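Local coordinates for protein ornithine carbamoyltransferase (Gloeobacter violaceus, PDB 3GD5) that probably catalyses the reversible transfer of a carbamoyl group from carbamoyl phosphate to L-ornithine, giving L-citrulline and phosphate in arginine biosynthesis, at residues A[112-115]-A[116-119]; A[146-149]-A[150-154]; A[290-293]-A[294-297]. One frame throughout, in Å; residues are numbered along the deposited sequence.

Contact 1. Residues A[112-115]-A[116-119]; sequences FAQT and ELEE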
loop_
_atom_site.group_PDB
_atom_site.type_symbol
_atom_site.label_atom_id
_atom_site.label_comp_id
_atom_site.label_asym_id
_atom_site.label_seq_id
_atom_site.Cartn_x
_atom_site.Cartn_y
_atom_site.Cartn_z
ATOM N N PHE A 112 -2.721 -19.383 -11.895
ATOM C CA PHE A 112 -1.648 -20.092 -11.222
ATOM C C PHE A 112 -1.977 -21.576 -11.239
ATOM O O PHE A 112 -1.148 -22.411 -11.599
ATOM C CB PHE A 112 -1.508 -19.588 -9.782
ATOM C CG PHE A 112 -1.195 -18.123 -9.688
ATOM C CD1 PHE A 112 0.021 -17.629 -10.153
ATOM C CD2 PHE A 112 -2.135 -17.229 -9.183
ATOM C CE1 PHE A 112 0.301 -16.261 -10.122
ATOM C CE2 PHE A 112 -1.869 -15.860 -9.148
ATOM C CZ PHE A 112 -0.645 -15.374 -9.620
ATOM N N ALA A 113 -3.201 -21.907 -10.863
ATOM C CA ALA A 113 -3.611 -23.301 -10.845
ATOM C C ALA A 113 -4.277 -23.717 -12.154
ATOM O O ALA A 113 -5.149 -23.020 -12.670
ATOM C CB ALA A 113 -4.554 -23.548 -9.672
ATOM N N GLN A 114 -3.856 -24.860 -12.683
ATOM C CA GLN A 114 -4.416 -25.395 -13.915
ATOM C C GLN A 114 -5.915 -25.603 -13.709
ATOM O O GLN A 114 -6.719 -25.374 -14.612
ATOM C CB GLN A 114 -3.758 -26.742 -14.248
ATOM C CG GLN A 114 -4.132 -27.331 -15.603
ATOM C CD GLN A 114 -3.435 -26.632 -16.758
ATOM O OE1 GLN A 114 -2.412 -25.982 -16.567
ATOM N NE2 GLN A 114 -3.975 -26.779 -17.964
ATOM N N THR A 115 -6.284 -26.033 -12.509
ATOM C CA THR A 115 -7.684 -26.290 -12.199
ATOM C C THR A 115 -8.569 -25.061 -12.389
ATOM O O THR A 115 -9.672 -25.167 -12.929
ATOM C CB THR A 115 -7.846 -26.844 -10.756
ATOM O OG1 THR A 115 -9.227 -27.130 -10.509
ATOM C CG2 THR A 115 -7.343 -25.846 -9.728
ATOM N N GLU A 116 -8.092 -23.897 -11.954
ATOM C CA GLU A 116 -8.869 -22.671 -12.114
ATOM C C GLU A 116 -9.062 -22.370 -13.600
ATOM O O GLU A 116 -10.115 -21.890 -14.015
ATOM C CB GLU A 116 -8.171 -21.490 -11.436
ATOM C CG GLU A 116 -8.880 -20.158 -11.686
ATOM C CD GLU A 116 -8.396 -19.042 -10.779
ATOM O OE1 GLU A 116 -7.175 -18.788 -10.733
ATOM O OE2 GLU A 116 -9.245 -18.412 -10.115
ATOM N N LEU A 117 -8.034 -22.659 -14.393
ATOM C CA LEU A 117 -8.085 -22.439 -15.836
ATOM C C LEU A 117 -9.205 -23.284 -16.423
ATOM O O LEU A 117 -9.910 -22.866 -17.340
ATOM C CB LEU A 117 -6.757 -22.846 -16.489
ATOM C CG LEU A 117 -6.715 -22.737 -18.015
ATOM C CD1 LEU A 117 -6.880 -21.271 -18.392
ATOM C CD2 LEU A 117 -5.397 -23.294 -18.569
ATOM N N GLU A 118 -9.358 -24.484 -15.881
ATOM C CA GLU A 118 -10.373 -25.415 -16.344
ATOM C C GLU A 118 -11.771 -24.928 -15.965
ATOM O O GLU A 118 -12.733 -25.147 -16.706
ATOM C CB GLU A 118 -10.064 -26.803 -15.772
ATOM C CG GLU A 118 -8.644 -27.253 -16.136
ATOM C CD GLU A 118 -8.189 -28.516 -15.420
ATOM O OE1 GLU A 118 -8.388 -28.610 -14.189
ATOM O OE2 GLU A 118 -7.612 -29.403 -16.089
ATOM N N GLU A 119 -11.870 -24.255 -14.820
ATOM C CA GLU A 119 -13.134 -23.689 -14.345
ATOM C C GLU A 119 -13.673 -22.762 -15.435
ATOM O O GLU A 119 -14.832 -22.863 -15.850
ATOM C CB GLU A 119 -12.898 -22.867 -13.073
ATOM C CG GLU A 119 -13.337 -23.502 -11.772
ATOM C CD GLU A 119 -14.842 -23.457 -11.581
ATOM O OE1 GLU A 119 -15.559 -24.111 -12.363
ATOM O OE2 GLU A 119 -15.310 -22.768 -10.648
#
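The carbonyl oxygen Ala113 O draws two amides from the next segment. Glu116 N reaches it at 3.2 Å and Leu117 N at 3.4 Å, and both bonds are weak. Thr111 OG1 also hydrogen-bonds to this oxygen. Ala113 is the N-cap residue, so this is where the first turn of helix 114-124 is tied down. The next bonds are firmer: Glu118 N to Gln114 O is 3.1 Å, and Glu119 N to Thr115 O is 3.0 Å.

The helix joins strand 106-110 to strand 128-130 in a beta-alpha-beta unit of the carbamoyl phosphate domain. Leu117 is buried and packs on Val128 and Asn130 of the second of these strands. Glu116 and Glu119 touch Val93 of helix 93-100.

Gln114 lies alongside Leu117, and both side chains point the same way. The bend at chi2 (76°) turns the amide of Gln114, whose NE2 comes 3.8 Å from Leu117 CD2. The amide is fixed at both ends, OE1 by a hydrogen bond to Thr133 OG1 and NE2 by one to Leu17 O. The side chain of Gln114 is about 6 Å from that of Pro138, which probably helps bind carbamoyl phosphate.

Glu118 crosses Gln114 and Thr115 at about a right angle. Its chi1 of -55° sets CG beside its own backbone N, which folds the chain back over the preceding turn. Glu118 CG then lies 3.1 Å from Gln114 O, and Glu118 OE1 lies 3.1 Å from Thr115 CA. The carboxylate and the Gln114 amide have planes 84° apart. A negative group in the first turn would probably interact favourably with the positive end of the helix dipole.

Contact 2. Residues A[146-149]-A[150-154]; sequences LTIR and ENFGR
Ile148 and Phe152, one turn apart, meet where helix 138-152 ends. Gly153 is the first residue to leave the helix, with a positive phi of 65° and a left-handed helical backbone, a common glycine helix stop.

Backbone hydrogen bonds come first. Ile148 O accepts two amides, Phe152 N at 2.9 Å and Asn151 N at 2.9 Å. The second sits above the carbonyl plane, 64° out of it. The last turn closes with Gly153 N to Arg149 O at 2.7 Å.

The apolar contact is between branches. Ile148 CG2 reaches Phe152 CD1 at 3.9 Å, and the two side chains cross obliquely. Ile148 O stands at the edge of the Phe152 ring, near its plane. Both side chains also pack on Leu158 and on Ile228 of strand 228-231. The end of the helix is thereby fastened to the sheet of the ornithine-binding domain.

Charged groups lie elsewhere on the helix surface. The Glu150 side chain crosses that of Leu146 at an angle, with Leu146 CD2 3.5 Å from Glu150 CD. Glu150 OE2 makes salt bridges to Lys38 and Arg39, and Glu150 OE1 accepts from Asn299 ND2. The same Asn299 nitrogen bonds Thr147 OG1, which also bonds to Ala143 O. One amide thus joins two side chains of this helix to helix 293-312.

Arg149 curls round the helix end through bends at chi2 and chi3. A crystal neighbour touches it, and may influence its pose. Arg154 CA lies over one face of the Arg149 guanidinium, 3.9 Å above the plane and over its centre.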
loop_
_atom_site.group_PDB
_atom_site.type_symbol
_atom_site.label_atom_id
_atom_site.label_comp_id
_atom_site.label_asym_id
_atom_site.label_seq_id
_atom_site.Cartn_x
_atom_site.Cartn_y
_atom_site.Cartn_z
ATOM N N LEU A 146 8.321 -24.262 -33.563
ATOM C CA LEU A 146 8.293 -23.563 -34.841
ATOM C C LEU A 146 9.650 -22.914 -35.113
ATOM O O LEU A 146 10.061 -22.754 -36.262
ATOM C CB LEU A 146 7.203 -22.489 -34.804
ATOM C CG LEU A 146 6.535 -21.987 -36.086
ATOM C CD1 LEU A 146 5.600 -20.844 -35.714
ATOM C CD2 LEU A 146 7.564 -21.511 -37.093
ATOM N N THR A 147 10.345 -22.537 -34.048
ATOM C CA THR A 147 11.648 -21.913 -34.198
ATOM C C THR A 147 12.687 -22.975 -34.545
ATOM O O THR A 147 13.528 -22.759 -35.408
ATOM C CB THR A 147 12.078 -21.186 -32.909
ATOM O OG1 THR A 147 11.080 -20.219 -32.551
ATOM C CG2 THR A 147 13.415 -20.472 -33.118
ATOM N N ILE A 148 12.617 -24.120 -33.868
ATOM C CA ILE A 148 13.550 -25.217 -34.109
ATOM C C ILE A 148 13.392 -25.672 -35.550
ATOM O O ILE A 148 14.378 -25.841 -36.264
ATOM C CB ILE A 148 13.285 -26.412 -33.157
ATOM C CG1 ILE A 148 13.516 -25.978 -31.706
ATOM C CG2 ILE A 148 14.201 -27.580 -33.504
ATOM C CD1 ILE A 148 13.264 -27.075 -30.686
ATOM N N ARG A 149 12.144 -25.854 -35.970
ATOM C CA ARG A 149 11.838 -26.269 -37.332
ATOM C C ARG A 149 12.478 -25.311 -38.339
ATOM O O ARG A 149 13.118 -25.741 -39.290
ATOM C CB ARG A 149 10.316 -26.322 -37.527
ATOM C CG ARG A 149 9.831 -26.175 -38.973
ATOM C CD ARG A 149 10.155 -27.368 -39.860
ATOM N NE ARG A 149 9.408 -28.568 -39.485
ATOM C CZ ARG A 149 9.250 -29.626 -40.279
ATOM N NH1 ARG A 149 8.560 -30.684 -39.862
ATOM N NH2 ARG A 149 9.769 -29.620 -41.502
ATOM N N GLU A 150 12.314 -24.012 -38.124
ATOM C CA GLU A 150 12.886 -23.022 -39.031
ATOM C C GLU A 150 14.413 -23.059 -39.039
ATOM O O GLU A 150 15.036 -22.579 -39.984
ATOM C CB GLU A 150 12.424 -21.609 -38.654
ATOM C CG GLU A 150 10.915 -21.405 -38.676
ATOM C CD GLU A 150 10.505 -19.980 -38.310
ATOM O OE1 GLU A 150 11.012 -19.456 -37.293
ATOM O OE2 GLU A 150 9.670 -19.390 -39.036
ATOM N N ASN A 151 15.017 -23.621 -37.995
ATOM C CA ASN A 151 16.474 -23.694 -37.922
ATOM C C ASN A 151 17.102 -24.979 -38.468
ATOM O O ASN A 151 18.224 -24.953 -38.977
ATOM C CB ASN A 151 16.962 -23.493 -36.483
ATOM C CG ASN A 151 17.036 -22.032 -36.089
ATOM O OD1 ASN A 151 16.018 -21.402 -35.795
ATOM N ND2 ASN A 151 18.246 -21.480 -36.092
ATOM N N PHE A 152 16.397 -26.100 -38.358
ATOM C CA PHE A 152 16.943 -27.361 -38.837
ATOM C C PHE A 152 16.127 -27.999 -39.960
ATOM O O PHE A 152 16.482 -29.063 -40.469
ATOM C CB PHE A 152 17.073 -28.352 -37.678
ATOM C CG PHE A 152 18.002 -27.900 -36.588
ATOM C CD1 PHE A 152 17.520 -27.188 -35.493
ATOM C CD2 PHE A 152 19.360 -28.195 -36.648
ATOM C CE1 PHE A 152 18.375 -26.780 -34.473
ATOM C CE2 PHE A 152 20.228 -27.792 -35.632
ATOM C CZ PHE A 152 19.734 -27.084 -34.541
ATOM N N GLY A 153 15.034 -27.349 -40.343
ATOM C CA GLY A 153 14.195 -27.877 -41.404
ATOM C C GLY A 153 13.527 -29.191 -41.042
ATOM O O GLY A 153 13.015 -29.893 -41.911
ATOM N N ARG A 154 13.531 -29.523 -39.756
ATOM C CA ARG A 154 12.923 -30.762 -39.277
ATOM C C ARG A 154 12.782 -30.708 -37.759
ATOM O O ARG A 154 13.348 -29.829 -37.108
ATOM C CB ARG A 154 13.795 -31.964 -39.658
ATOM C CG ARG A 154 15.209 -31.900 -39.080
ATOM C CD ARG A 154 16.016 -33.153 -39.387
ATOM N NE ARG A 154 17.400 -33.043 -38.925
ATOM C CZ ARG A 154 18.296 -32.191 -39.422
ATOM N NH1 ARG A 154 17.957 -31.366 -40.404
ATOM N NH2 ARG A 154 19.533 -32.161 -38.936
#

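Contact 3. Residues A[290-293]-A[294-297]; sequences RSRI and WDEA
The Trp294 indole carries the methyl Ile293 CG2 over one face. This CH-pi contact measures 4.1 Å from CG2 to the centroid of the six-membered ring and lies 18° off the ring normal. Of the ring atoms, Trp294 CE3 is closest to Ile293 CG2, at 3.9 Å. Ile293 has CG2 anti to its amide nitrogen and beside its carbonyl carbon, which swings the methyl toward the following residue. The Arg292 guanidinium is the other flat group. Ser291 O lies in its plane, at 2.6 Å from Arg292 NH1, although that nitrogen stands above the carbonyl plane of Ser291. Pro289 O takes a second bond from the same NH1, so the group is held against the preceding loop. The Asp295 carboxylate is turned 80° to the guanidinium.

These residues open helix 293-312, which packs against helix 138-152. In this family these two helices connect the carbamoyl phosphate and ornithine domains. Arg292 is the N-cap of helix 293-312, and Glu296 N to Arg292 O, at 2.7 Å, starts the helical bonding. Ala297 N to Ile293 O follows at 2.9 Å. Just before the cap, Ser291 OG weakly accepts from Ile293 N.

Arg292 and Asp295 run side by side, with Arg292 CD 3.9 Å from Asp295 OD2. Their charged ends do not meet: Arg292 NE and Asp295 OD2 are 4.8 Å apart. Asp295 instead forms a salt bridge through OD1 with Arg102 of a neighbouring subunit. Trp294 packs on Asp95 of that subunit too.

Glu296 is buried and extended, with OE2 bonded to His271 N. Its OE1 lies close to Asp144 OD1, a pair of like charges. Its side chain touches Gln140, which probably binds carbamoyl phosphate.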
loop_
_atom_site.group_PDB
_atom_site.type_symbol
_atom_site.label_atom_id
_atom_site.label_comp_id
_atom_site.label_asym_id
_atom_site.label_seq_id
_atom_site.Cartn_x
_atom_site.Cartn_y
_atom_site.Cartn_z
ATOM N N ARG A 290 24.961 -18.484 -31.427
ATOM C CA ARG A 290 24.142 -19.699 -31.365
ATOM C C ARG A 290 22.753 -19.432 -30.803
ATOM O O ARG A 290 21.868 -20.288 -30.851
ATOM C CB ARG A 290 24.832 -20.769 -30.515
ATOM C CG ARG A 290 26.052 -21.397 -31.178
ATOM C CD ARG A 290 26.772 -22.323 -30.215
ATOM N NE ARG A 290 27.866 -23.044 -30.857
ATOM C CZ ARG A 290 27.699 -24.005 -31.760
ATOM N NH1 ARG A 290 26.475 -24.364 -32.126
ATOM N NH2 ARG A 290 28.758 -24.597 -32.305
ATOM N N SER A 291 22.570 -18.232 -30.273
ATOM C CA SER A 291 21.297 -17.835 -29.700
ATOM C C SER A 291 20.215 -17.608 -30.747
ATOM O O SER A 291 20.480 -17.039 -31.810
ATOM C CB SER A 291 21.479 -16.551 -28.893
ATOM O OG SER A 291 20.227 -16.008 -28.519
ATOM N N ARG A 292 18.998 -18.055 -30.443
ATOM C CA ARG A 292 17.859 -17.851 -31.338
ATOM C C ARG A 292 16.713 -17.252 -30.526
ATOM O O ARG A 292 15.565 -17.195 -30.973
ATOM C CB ARG A 292 17.423 -19.167 -31.974
ATOM C CG ARG A 292 18.463 -19.752 -32.914
ATOM C CD ARG A 292 18.688 -18.861 -34.112
ATOM N NE ARG A 292 19.732 -19.398 -34.976
ATOM C CZ ARG A 292 21.035 -19.230 -34.770
ATOM N NH1 ARG A 292 21.463 -18.528 -33.729
ATOM N NH2 ARG A 292 21.912 -19.779 -35.596
ATOM N N ILE A 293 17.060 -16.788 -29.329
ATOM C CA ILE A 293 16.119 -16.186 -28.387
ATOM C C ILE A 293 15.185 -15.115 -28.957
ATOM O O ILE A 293 13.979 -15.136 -28.685
ATOM C CB ILE A 293 16.890 -15.602 -27.191
ATOM C CG1 ILE A 293 17.515 -16.747 -26.393
ATOM C CG2 ILE A 293 15.967 -14.773 -26.306
ATOM C CD1 ILE A 293 18.459 -16.281 -25.311
ATOM N N TRP A 294 15.733 -14.185 -29.739
ATOM C CA TRP A 294 14.934 -13.111 -30.320
ATOM C C TRP A 294 13.978 -13.656 -31.382
ATOM O O TRP A 294 12.819 -13.230 -31.446
ATOM C CB TRP A 294 15.846 -12.008 -30.888
ATOM C CG TRP A 294 16.860 -11.515 -29.860
ATOM C CD1 TRP A 294 18.205 -11.380 -30.042
ATOM C CD2 TRP A 294 16.613 -11.193 -28.476
ATOM N NE1 TRP A 294 18.813 -11.009 -28.865
ATOM C CE2 TRP A 294 17.861 -10.886 -27.889
ATOM C CE3 TRP A 294 15.461 -11.140 -27.678
ATOM C CZ2 TRP A 294 17.995 -10.531 -26.537
ATOM C CZ3 TRP A 294 15.592 -10.789 -26.331
ATOM C CH2 TRP A 294 16.855 -10.489 -25.777
ATOM N N ASP A 295 14.441 -14.602 -32.201
ATOM C CA ASP A 295 13.564 -15.209 -33.210
ATOM C C ASP A 295 12.486 -16.016 -32.479
ATOM O O ASP A 295 11.312 -16.019 -32.855
ATOM C CB ASP A 295 14.351 -16.147 -34.144
ATOM C CG ASP A 295 15.351 -15.406 -35.026
ATOM O OD1 ASP A 295 15.097 -14.239 -35.382
ATOM O OD2 ASP A 295 16.385 -16.001 -35.384
ATOM N N GLU A 296 12.900 -16.700 -31.422
ATOM C CA GLU A 296 11.996 -17.508 -30.614
ATOM C C GLU A 296 10.890 -16.639 -30.009
ATOM O O GLU A 296 9.736 -17.051 -29.943
ATOM C CB GLU A 296 12.798 -18.194 -29.510
ATOM C CG GLU A 296 11.984 -18.959 -28.488
ATOM C CD GLU A 296 12.826 -19.371 -27.291
ATOM O OE1 GLU A 296 12.315 -20.112 -26.427
ATOM O OE2 GLU A 296 14.001 -18.946 -27.214
ATOM N N ALA A 297 11.248 -15.431 -29.578
ATOM C CA ALA A 297 10.283 -14.504 -28.979
ATOM C C ALA A 297 9.280 -14.004 -30.026
ATOM O O ALA A 297 8.064 -13.964 -29.775
ATOM C CB ALA A 297 11.025 -13.322 -28.337
#

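Along the chain the order is contact 1, contact 2, contact 3, with no overlap. Contact 1 opens helix 114-124, in the beta-alpha-beta part of the carbamoyl phosphate domain. Its centre is about 32 Å from that of contact 2 and 30 Å from that of contact 3, on the opposite side of the chain's centre. Contacts 2 and 3 are neighbours, with centres about 12 Å apart. They bring the end of helix 138-152 against the start of helix 293-312, where Thr147 OG1 is 3.5 Å from Glu296 CA. Both contacts also pack on strand 268-271. This pairing of the two helices that connect the carbamoyl phosphate and ornithine domains lies near residues that probably bind carbamoyl phosphate.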